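Local coordinates for protein GrgF (Penicillium sp. sh18, PDB 6LZH) that is a polyketide transferase of the alpha/beta hydrolase fold that takes part in the biosynthesis of the fungal furanone gregatin A, at residues A[155-160]-A[211-216]; A[39-44]-A[80-85]; A[121-126]-A[216-221]. All coordinates share one frame; numbering follows the deposited sequence.

Interaction 1 of 3, residues A[155-160]-A[211-216]; sequences ELAMHD and TYYKSL. With NA (sodium ion), chain D.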
loop_
_atom_site.group_PDB
_atom_site.type_symbol
_atom_site.label_atom_id
_atom_site.label_comp_id
_atom_site.label_asym_id
_atom_site.label_seq_id
_atom_site.Cartn_x
_atom_site.Cartn_y
_atom_site.Cartn_z
ATOM N N GLU A 155 -6.043 -8.840 14.644
ATOM C CA GLU A 155 -7.126 -9.817 14.771
ATOM C C GLU A 155 -8.482 -9.149 14.564
ATOM O O GLU A 155 -9.363 -9.706 13.892
ATOM C CB GLU A 155 -7.061 -10.498 16.146
ATOM C CG GLU A 155 -7.864 -11.773 16.286
ATOM C CD GLU A 155 -9.367 -11.528 16.365
ATOM O OE1 GLU A 155 -9.809 -10.593 17.076
ATOM O OE2 GLU A 155 -10.104 -12.274 15.707
ATOM N N LEU A 156 -8.666 -7.948 15.131
ATOM C CA LEU A 156 -9.892 -7.185 14.894
ATOM C C LEU A 156 -10.074 -6.876 13.417
ATOM O O LEU A 156 -11.201 -6.880 12.905
ATOM C CB LEU A 156 -9.867 -5.874 15.686
ATOM C CG LEU A 156 -9.846 -6.038 17.211
ATOM C CD1 LEU A 156 -9.873 -4.689 17.913
ATOM C CD2 LEU A 156 -11.027 -6.919 17.669
ATOM N N ALA A 157 -8.979 -6.560 12.724
ATOM C CA ALA A 157 -9.074 -6.295 11.294
ATOM C C ALA A 157 -9.511 -7.540 10.523
ATOM O O ALA A 157 -10.292 -7.439 9.563
ATOM C CB ALA A 157 -7.739 -5.757 10.776
ATOM N N MET A 158 -9.033 -8.726 10.917
ATOM C CA MET A 158 -9.498 -9.945 10.251
ATOM C C MET A 158 -10.963 -10.206 10.558
ATOM O O MET A 158 -11.730 -10.595 9.672
ATOM C CB MET A 158 -8.662 -11.166 10.657
ATOM C CG MET A 158 -7.182 -11.159 10.208
ATOM S SD MET A 158 -6.906 -10.866 8.440
ATOM C CE MET A 158 -6.528 -9.107 8.421
ATOM N N HIS A 159 -11.375 -9.990 11.807
ATOM C CA HIS A 159 -12.787 -10.168 12.141
ATOM C C HIS A 159 -13.657 -9.146 11.412
ATOM O O HIS A 159 -14.767 -9.464 10.967
ATOM C CB HIS A 159 -12.987 -10.065 13.647
ATOM C CG HIS A 159 -14.410 -10.236 14.084
ATOM N ND1 HIS A 159 -15.227 -9.170 14.396
ATOM C CD2 HIS A 159 -15.161 -11.347 14.252
ATOM C CE1 HIS A 159 -16.420 -9.619 14.747
ATOM N NE2 HIS A 159 -16.403 -10.938 14.676
ATOM N N ASP A 160 -13.158 -7.919 11.269
ATOM C CA ASP A 160 -13.911 -6.871 10.590
ATOM C C ASP A 160 -14.177 -7.228 9.127
ATOM O O ASP A 160 -15.306 -7.072 8.633
ATOM C CB ASP A 160 -13.151 -5.547 10.701
ATOM C CG ASP A 160 -13.889 -4.397 10.051
ATOM O OD1 ASP A 160 -15.081 -4.198 10.371
ATOM O OD2 ASP A 160 -13.281 -3.713 9.201
ATOM N N THR A 211 -7.767 1.018 9.370
ATOM C CA THR A 211 -6.743 2.055 9.315
ATOM C C THR A 211 -5.400 1.521 9.806
ATOM O O THR A 211 -4.367 1.744 9.169
ATOM C CB THR A 211 -7.176 3.267 10.147
ATOM O OG1 THR A 211 -8.335 3.881 9.550
ATOM C CG2 THR A 211 -6.039 4.283 10.241
ATOM N N TYR A 212 -5.404 0.775 10.913
ATOM C CA TYR A 212 -4.151 0.255 11.460
ATOM C C TYR A 212 -3.557 -0.830 10.559
ATOM O O TYR A 212 -2.336 -0.876 10.363
ATOM C CB TYR A 212 -4.373 -0.273 12.880
ATOM C CG TYR A 212 -3.073 -0.678 13.565
ATOM C CD1 TYR A 212 -2.301 0.256 14.250
ATOM C CD2 TYR A 212 -2.605 -1.989 13.499
ATOM C CE1 TYR A 212 -1.099 -0.106 14.868
ATOM C CE2 TYR A 212 -1.403 -2.358 14.108
ATOM C CZ TYR A 212 -0.657 -1.412 14.790
ATOM O OH TYR A 212 0.529 -1.775 15.397
ATOM N N TYR A 213 -4.409 -1.699 9.998
ATOM C CA TYR A 213 -3.958 -2.702 9.030
ATOM C C TYR A 213 -3.202 -2.062 7.864
ATOM O O TYR A 213 -2.095 -2.485 7.515
ATOM C CB TYR A 213 -5.164 -3.501 8.509
ATOM C CG TYR A 213 -4.828 -4.517 7.420
ATOM C CD1 TYR A 213 -4.742 -4.144 6.074
ATOM C CD2 TYR A 213 -4.594 -5.851 7.738
ATOM C CE1 TYR A 213 -4.433 -5.076 5.083
ATOM C CE2 TYR A 213 -4.278 -6.787 6.751
ATOM C CZ TYR A 213 -4.205 -6.396 5.428
ATOM O OH TYR A 213 -3.911 -7.330 4.447
ATOM N N LYS A 214 -3.797 -1.056 7.225
ATOM C CA LYS A 214 -3.136 -0.457 6.068
ATOM C C LYS A 214 -1.860 0.293 6.445
ATOM O O LYS A 214 -0.915 0.335 5.647
ATOM C CB LYS A 214 -4.105 0.471 5.345
ATOM C CG LYS A 214 -5.175 -0.275 4.562
ATOM C CD LYS A 214 -5.948 0.660 3.646
ATOM C CE LYS A 214 -7.164 -0.030 3.019
ATOM N NZ LYS A 214 -8.314 -0.135 3.981
ATOM N N SER A 215 -1.800 0.896 7.639
ATOM C CA SER A 215 -0.588 1.626 7.983
ATOM C C SER A 215 0.598 0.698 8.206
ATOM O O SER A 215 1.737 1.124 8.001
ATOM C CB SER A 215 -0.808 2.523 9.211
ATOM O OG SER A 215 -1.214 1.785 10.348
ATOM N N LEU A 216 0.372 -0.564 8.586
ATOM C CA LEU A 216 1.512 -1.456 8.784
ATOM C C LEU A 216 2.271 -1.686 7.487
ATOM O O LEU A 216 3.477 -1.955 7.524
ATOM C CB LEU A 216 1.077 -2.804 9.355
ATOM C CG LEU A 216 0.695 -2.909 10.830
ATOM C CD1 LEU A 216 0.466 -4.382 11.157
ATOM C CD2 LEU A 216 1.750 -2.289 11.770
HETATM NA NA NA D . 3.328 2.631 8.803
HETATM O O HOH W 1 4.798 0.719 8.791
HETATM O O HOH W 2 5.424 3.591 9.993
HETATM O O HOH W 3 2.311 4.887 8.910
#

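Interaction 2 of 3, residues A[39-44]-A[80-85]; sequences PGFNMP and NDIDAR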
loop_
_atom_site.group_PDB
_atom_site.type_symbol
_atom_site.label_atom_id
_atom_site.label_comp_id
_atom_site.label_asym_id
_atom_site.label_seq_id
_atom_site.Cartn_x
_atom_site.Cartn_y
_atom_site.Cartn_z
ATOM N N PRO A 39 -5.083 17.996 5.353
ATOM C CA PRO A 39 -5.240 18.230 6.794
ATOM C C PRO A 39 -4.679 17.100 7.641
ATOM O O PRO A 39 -4.172 16.103 7.105
ATOM C CB PRO A 39 -6.766 18.352 6.956
ATOM C CG PRO A 39 -7.307 17.441 5.886
ATOM C CD PRO A 39 -6.327 17.506 4.724
ATOM N N GLY A 40 -4.789 17.237 8.963
ATOM C CA GLY A 40 -4.194 16.290 9.884
ATOM C C GLY A 40 -4.975 14.988 9.989
ATOM O O GLY A 40 -5.940 14.728 9.266
ATOM N N PHE A 41 -4.532 14.159 10.928
ATOM C CA PHE A 41 -5.008 12.781 11.027
ATOM C C PHE A 41 -6.502 12.720 11.315
ATOM O O PHE A 41 -6.973 13.247 12.325
ATOM C CB PHE A 41 -4.239 12.055 12.123
ATOM C CG PHE A 41 -4.668 10.638 12.319
ATOM C CD1 PHE A 41 -4.174 9.636 11.487
ATOM C CD2 PHE A 41 -5.557 10.297 13.334
ATOM C CE1 PHE A 41 -4.558 8.321 11.656
ATOM C CE2 PHE A 41 -5.952 8.973 13.510
ATOM C CZ PHE A 41 -5.443 7.982 12.663
ATOM N N ASN A 42 -7.242 12.053 10.434
ATOM C CA ASN A 42 -8.668 11.819 10.605
ATOM C C ASN A 42 -9.455 13.117 10.698
ATOM O O ASN A 42 -10.546 13.137 11.267
ATOM C CB ASN A 42 -8.944 10.945 11.841
ATOM C CG ASN A 42 -10.293 10.243 11.763
ATOM O OD1 ASN A 42 -10.768 9.926 10.677
ATOM N ND2 ASN A 42 -10.923 10.028 12.914
ATOM N N MET A 43 -8.916 14.220 10.140
ATOM C CA MET A 43 -9.556 15.520 10.258
ATOM C C MET A 43 -10.076 16.009 8.903
ATOM O O MET A 43 -9.480 15.724 7.857
ATOM C CB MET A 43 -8.579 16.561 10.820
ATOM C CG MET A 43 -8.278 16.387 12.317
ATOM S SD MET A 43 -9.805 16.426 13.314
ATOM C CE MET A 43 -10.254 18.167 13.222
ATOM N N PRO A 44 -11.182 16.743 8.895
ATOM C CA PRO A 44 -11.640 17.409 7.673
ATOM C C PRO A 44 -10.834 18.686 7.432
ATOM O O PRO A 44 -9.976 19.073 8.218
ATOM C CB PRO A 44 -13.107 17.719 7.982
ATOM C CG PRO A 44 -13.095 18.002 9.457
ATOM C CD PRO A 44 -12.067 17.033 10.042
ATOM N N ASN A 80 -14.048 7.728 7.930
ATOM C CA ASN A 80 -12.993 7.737 8.944
ATOM C C ASN A 80 -12.157 6.469 8.847
ATOM O O ASN A 80 -11.926 5.754 9.826
ATOM C CB ASN A 80 -13.596 7.890 10.335
ATOM C CG ASN A 80 -14.336 9.172 10.483
ATOM O OD1 ASN A 80 -15.572 9.210 10.518
ATOM N ND2 ASN A 80 -13.584 10.250 10.517
ATOM N N ASP A 81 -11.760 6.170 7.620
ATOM C CA ASP A 81 -11.070 4.943 7.246
ATOM C C ASP A 81 -9.873 5.414 6.419
ATOM O O ASP A 81 -10.030 5.830 5.267
ATOM C CB ASP A 81 -12.017 4.028 6.468
ATOM C CG ASP A 81 -11.336 2.790 5.954
ATOM O OD1 ASP A 81 -10.638 2.140 6.755
ATOM O OD2 ASP A 81 -11.490 2.490 4.749
ATOM N N ILE A 82 -8.691 5.405 7.021
ATOM C CA ILE A 82 -7.555 6.182 6.536
ATOM C C ILE A 82 -6.663 5.265 5.712
ATOM O O ILE A 82 -6.401 4.122 6.106
ATOM C CB ILE A 82 -6.762 6.816 7.697
ATOM C CG1 ILE A 82 -7.581 7.851 8.494
ATOM C CG2 ILE A 82 -5.474 7.443 7.200
ATOM C CD1 ILE A 82 -8.669 8.561 7.733
ATOM N N ASP A 83 -6.216 5.757 4.558
ATOM C CA ASP A 83 -5.396 4.973 3.636
ATOM C C ASP A 83 -4.396 5.940 3.010
ATOM O O ASP A 83 -4.746 6.670 2.080
ATOM C CB ASP A 83 -6.266 4.293 2.578
ATOM C CG ASP A 83 -5.476 3.334 1.697
ATOM O OD1 ASP A 83 -4.227 3.351 1.765
ATOM O OD2 ASP A 83 -6.112 2.568 0.941
ATOM N N ALA A 84 -3.167 5.962 3.540
ATOM C CA ALA A 84 -2.181 6.921 3.051
ATOM C C ALA A 84 -1.901 6.716 1.572
ATOM O O ALA A 84 -1.830 7.684 0.809
ATOM C CB ALA A 84 -0.881 6.809 3.849
ATOM N N ARG A 85 -1.715 5.457 1.147
ATOM C CA ARG A 85 -1.447 5.203 -0.263
ATOM C C ARG A 85 -2.555 5.767 -1.145
ATOM O O ARG A 85 -2.284 6.453 -2.137
ATOM C CB ARG A 85 -1.285 3.707 -0.517
ATOM C CG ARG A 85 -0.903 3.427 -1.943
ATOM C CD ARG A 85 -0.847 1.914 -2.189
ATOM N NE ARG A 85 -2.158 1.413 -2.580
ATOM C CZ ARG A 85 -2.389 0.160 -2.958
ATOM N NH1 ARG A 85 -1.392 -0.710 -2.983
ATOM N NH2 ARG A 85 -3.613 -0.217 -3.309
HETATM O O HOH W 4 -13.466 13.375 10.831
#

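Interaction 3 of 3, residues A[121-126]-A[216-221]; sequences TLAAAA and LSWNIL. With NA (sodium ion), chain D.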
loop_
_atom_site.group_PDB
_atom_site.type_symbol
_atom_site.label_atom_id
_atom_site.label_comp_id
_atom_site.label_asym_id
_atom_site.label_seq_id
_atom_site.Cartn_x
_atom_site.Cartn_y
_atom_site.Cartn_z
ATOM N N THR A 121 1.477 14.166 1.698
ATOM C CA THR A 121 2.110 15.155 0.819
ATOM C C THR A 121 3.495 14.691 0.361
ATOM O O THR A 121 3.820 14.753 -0.832
ATOM C CB THR A 121 2.191 16.510 1.548
ATOM O OG1 THR A 121 0.879 17.092 1.639
ATOM C CG2 THR A 121 3.107 17.518 0.801
ATOM N N LEU A 122 4.342 14.247 1.299
ATOM C CA LEU A 122 5.670 13.769 0.917
ATOM C C LEU A 122 5.584 12.556 -0.011
ATOM O O LEU A 122 6.371 12.424 -0.960
ATOM C CB LEU A 122 6.481 13.430 2.171
ATOM C CG LEU A 122 6.807 14.640 3.055
ATOM C CD1 LEU A 122 7.297 14.224 4.425
ATOM C CD2 LEU A 122 7.795 15.599 2.371
ATOM N N ALA A 123 4.650 11.643 0.258
ATOM C CA ALA A 123 4.538 10.458 -0.592
ATOM C C ALA A 123 4.083 10.841 -1.992
ATOM O O ALA A 123 4.583 10.305 -2.985
ATOM C CB ALA A 123 3.562 9.455 0.032
ATOM N N ALA A 124 3.120 11.755 -2.093
ATOM C CA ALA A 124 2.672 12.183 -3.416
ATOM C C ALA A 124 3.804 12.869 -4.174
ATOM O O ALA A 124 3.974 12.653 -5.382
ATOM C CB ALA A 124 1.455 13.102 -3.289
ATOM N N ALA A 125 4.615 13.680 -3.471
ATOM C CA ALA A 125 5.764 14.312 -4.118
ATOM C C ALA A 125 6.799 13.279 -4.546
ATOM O O ALA A 125 7.572 13.522 -5.481
ATOM C CB ALA A 125 6.411 15.324 -3.174
ATOM N N ALA A 126 6.839 12.138 -3.864
ATOM C CA ALA A 126 7.775 11.083 -4.250
ATOM C C ALA A 126 7.454 10.538 -5.634
ATOM O O ALA A 126 8.350 10.081 -6.348
ATOM C CB ALA A 126 7.734 9.950 -3.216
ATOM N N LEU A 216 0.372 -0.564 8.586
ATOM C CA LEU A 216 1.512 -1.456 8.784
ATOM C C LEU A 216 2.271 -1.686 7.487
ATOM O O LEU A 216 3.477 -1.955 7.524
ATOM C CB LEU A 216 1.077 -2.804 9.355
ATOM C CG LEU A 216 0.695 -2.909 10.830
ATOM C CD1 LEU A 216 0.466 -4.382 11.157
ATOM C CD2 LEU A 216 1.750 -2.289 11.770
ATOM N N SER A 217 1.593 -1.572 6.340
ATOM C CA SER A 217 2.234 -1.755 5.043
ATOM C C SER A 217 2.693 -0.445 4.427
ATOM O O SER A 217 3.149 -0.439 3.275
ATOM C CB SER A 217 1.296 -2.460 4.062
ATOM O OG SER A 217 0.049 -1.772 3.962
ATOM N N TRP A 218 2.558 0.658 5.153
ATOM C CA TRP A 218 2.899 1.986 4.661
ATOM C C TRP A 218 4.054 2.511 5.501
ATOM O O TRP A 218 3.917 2.682 6.715
ATOM C CB TRP A 218 1.686 2.915 4.740
ATOM C CG TRP A 218 1.946 4.269 4.182
ATOM C CD1 TRP A 218 2.220 5.404 4.888
ATOM C CD2 TRP A 218 1.969 4.636 2.796
ATOM N NE1 TRP A 218 2.415 6.465 4.023
ATOM C CE2 TRP A 218 2.256 6.021 2.736
ATOM C CE3 TRP A 218 1.760 3.937 1.601
ATOM C CZ2 TRP A 218 2.342 6.716 1.528
ATOM C CZ3 TRP A 218 1.855 4.630 0.394
ATOM C CH2 TRP A 218 2.133 6.010 0.370
ATOM N N ASN A 219 5.192 2.747 4.861
ATOM C CA ASN A 219 6.381 3.255 5.543
ATOM C C ASN A 219 6.929 4.383 4.684
ATOM O O ASN A 219 7.602 4.126 3.683
ATOM C CB ASN A 219 7.420 2.161 5.759
ATOM C CG ASN A 219 8.653 2.676 6.475
ATOM O OD1 ASN A 219 8.727 3.861 6.842
ATOM N ND2 ASN A 219 9.629 1.793 6.682
ATOM N N ILE A 220 6.615 5.622 5.078
ATOM C CA ILE A 220 7.024 6.803 4.325
ATOM C C ILE A 220 8.541 6.846 4.157
ATOM O O ILE A 220 9.047 7.341 3.145
ATOM C CB ILE A 220 6.468 8.071 5.023
ATOM C CG1 ILE A 220 6.671 9.305 4.160
ATOM C CG2 ILE A 220 7.052 8.260 6.412
ATOM C CD1 ILE A 220 6.033 9.162 2.787
ATOM N N LEU A 221 9.288 6.322 5.129
ATOM C CA LEU A 221 10.743 6.302 5.014
ATOM C C LEU A 221 11.214 5.531 3.789
ATOM O O LEU A 221 12.335 5.755 3.324
ATOM C CB LEU A 221 11.377 5.696 6.270
ATOM C CG LEU A 221 11.194 6.421 7.605
ATOM C CD1 LEU A 221 12.040 5.775 8.690
ATOM C CD2 LEU A 221 11.534 7.884 7.485
HETATM NA NA NA D . 3.328 2.631 8.803
HETATM O O HOH W 1 4.798 0.719 8.791
HETATM O O HOH W 2 5.424 3.591 9.993
HETATM O O HOH W 3 2.311 4.887 8.910
#

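Interaction 1 of 3, residues A[155-160]-A[211-216]
Ala157 and Met158, neighbours on helix 150-165, both bear on Tyr213 of helix 209-216, and they illustrate how one aromatic residue can serve as the meeting point of two helices. Between 155-160 and 211-216 the direct contact is wholly apolar. Near the backbone, the methyl CB of Ala157 faces CB of Tyr213 at 4.1 Å, where the CA atoms of the two segments come nearest. Farther out, Met158 extends across the tyrosine at about a right angle, and its terminal CE rests obliquely 3.6 Å from CE2 of Tyr213 and 3.8 Å from CD2 of that ring. Bends at both chi2 (-53°) and chi3 fold the thioether chain over, which brings CE to the ring although CB does not point there. With CG anti to the backbone N (chi1 176°), Tyr213 turns its CD2-CE2 side to Met158.

One residue before 211-216, Gln210 NE2 bonds Ala157 O and Asp160 OD2, so polar bonds also join the helices. Within helix 209-216, Ser215 OG donates to Tyr212 O at 2.9 Å, and Leu216 N reaches that oxygen from the same face, so two donors grip it. Ser215 O binds the sodium ion at 2.3 Å, beside Trp218 O and three waters. The hydroxyl of Tyr213 finds its partner in His92 of the second subunit, whose imidazole meets the ring nearly perpendicularly.

Both helices lie in the long excursion between strands 133-137 and 232-237 of the central sheet, where alpha/beta hydrolases usually insert their lid, and there Phe127 of the second subunit meets the Tyr213 ring.

Interaction 2 of 3, residues A[39-44]-A[80-85]
Asn42 and Asn80 join two loops through their side-chain amides, an example of how a single well-aimed bond can pin one turn to another. Asn80 ND2 donates to Asn42 OD1 over 2.8 Å, almost straight at 172°. The acceptor lies in the amide plane of the donor, but the donor stands 34° out of the carbonyl plane of Asn42, and the two amides are turned 81° against each other. This is the tight part of the contact. Beside it CD1 of Ile82 comes within 3.9 Å of Asn42 OD1, an apolar flank to the bonded oxygen.

The packing is looser where Phe41 CE1 lies 4.4 Å from Ile82 CG1, an oblique approach to the ring. On the wetter side, one water donates to the backbone O of Asn42 at 3.0 Å and accepts from Asn80 ND2 at 3.1 Å, linking the two residues a second time.

Asn42 ND2 is bonded to Tyr175 OH and Arg206 O. A leucine in place of Asn42 would probably leave Asn80 ND2 with only the water of its two partners, and Arg206 O and Tyr175 OH without the donor they share.

Asn42 occupies the third position of a type II turn, closed by Met43 N to Gly40 O. This loop after strand 32-38 is where alpha/beta hydrolases usually form the oxyanion hole, and the side chain of Phe41 lies about 4 Å from that of Cys115, the probable nucleophile. The near-linear bond probably fixes the orientation of the Asn42 side chain, so hydrogen bonds of the side-chain amides anchor the turn.

Interaction 3 of 3, residues A[121-126]-A[216-221]
Ala123 projects its methyl group into a notch formed by Trp218 and Ile220, a compact case of a small helix residue accepting two large neighbours. The bump is CB of Ala123. The indole edge and CD1 of Ile220 meet it from directions roughly at right angles: CB lies close to the ring plane, 3.4 Å from CZ2 of Trp218 and 3.7 Å from CH2 of the same ring, while CD1 of Ile220 closes in on it at 3.7 Å. The methyl thus abuts the rim of the six-membered ring and takes no part in stacking. Its fit there is tight.

The complementary bump belongs to Ile220. Its CD1 settles into the shallow groove that the helix surface offers between Leu122 and Ala123, reaching 4.3 Å from Leu122 CB and 3.8 Å from the backbone N of Ala123. Ile220 sets CG1 anti to the backbone N (chi1 -171°) and then bends at chi2 (57°), and the two torsions together place the methyl tip on the helix. The two protrusions therefore interlock: the alanine methyl between tryptophan and isoleucine, the isoleucine tip between leucine and alanine.

The indole is further fixed by its NE1, which bonds to Asn119 OD1 of helix 116-127, one turn before Ala123. At the backbone end of the residue Trp218 O binds the sodium ion at 2.2 Å, so the loop is held by the metal at its main chain and by helix 116-127 at its side chain.

Helix 116-127, which follows the probable nucleophile elbow around Cys115, is buried here: Leu122 packs on Ala136 of strand 133-137, Ala124 leans on Leu91 of helix 84-99, and Trp218 also touches Arg85 at the start of that same helix.

From the N terminus, interaction 2 comes first: the loop after strand 32-38 is joined to the approach to helix 84-99, closing a loop that holds helix 49-58 and strand 62-66. Interaction 3 then opens on helix 116-127 and closes only at 216-221, the longest of the three closures. Interaction 1 is nested inside it, running from helix 150-165 to helix 209-216, and the two share Leu216 and the sodium site. Interaction 2 stands in series with both yet touches each, through a probable bond of Thr211 OG1 to Ile82 N and through Ala84 packing on Trp218. Together they tie the loop after strand 32-38, the sheet-packed helix 116-127 and the helices inserted before strand 232-237 to one another, beside the second subunit.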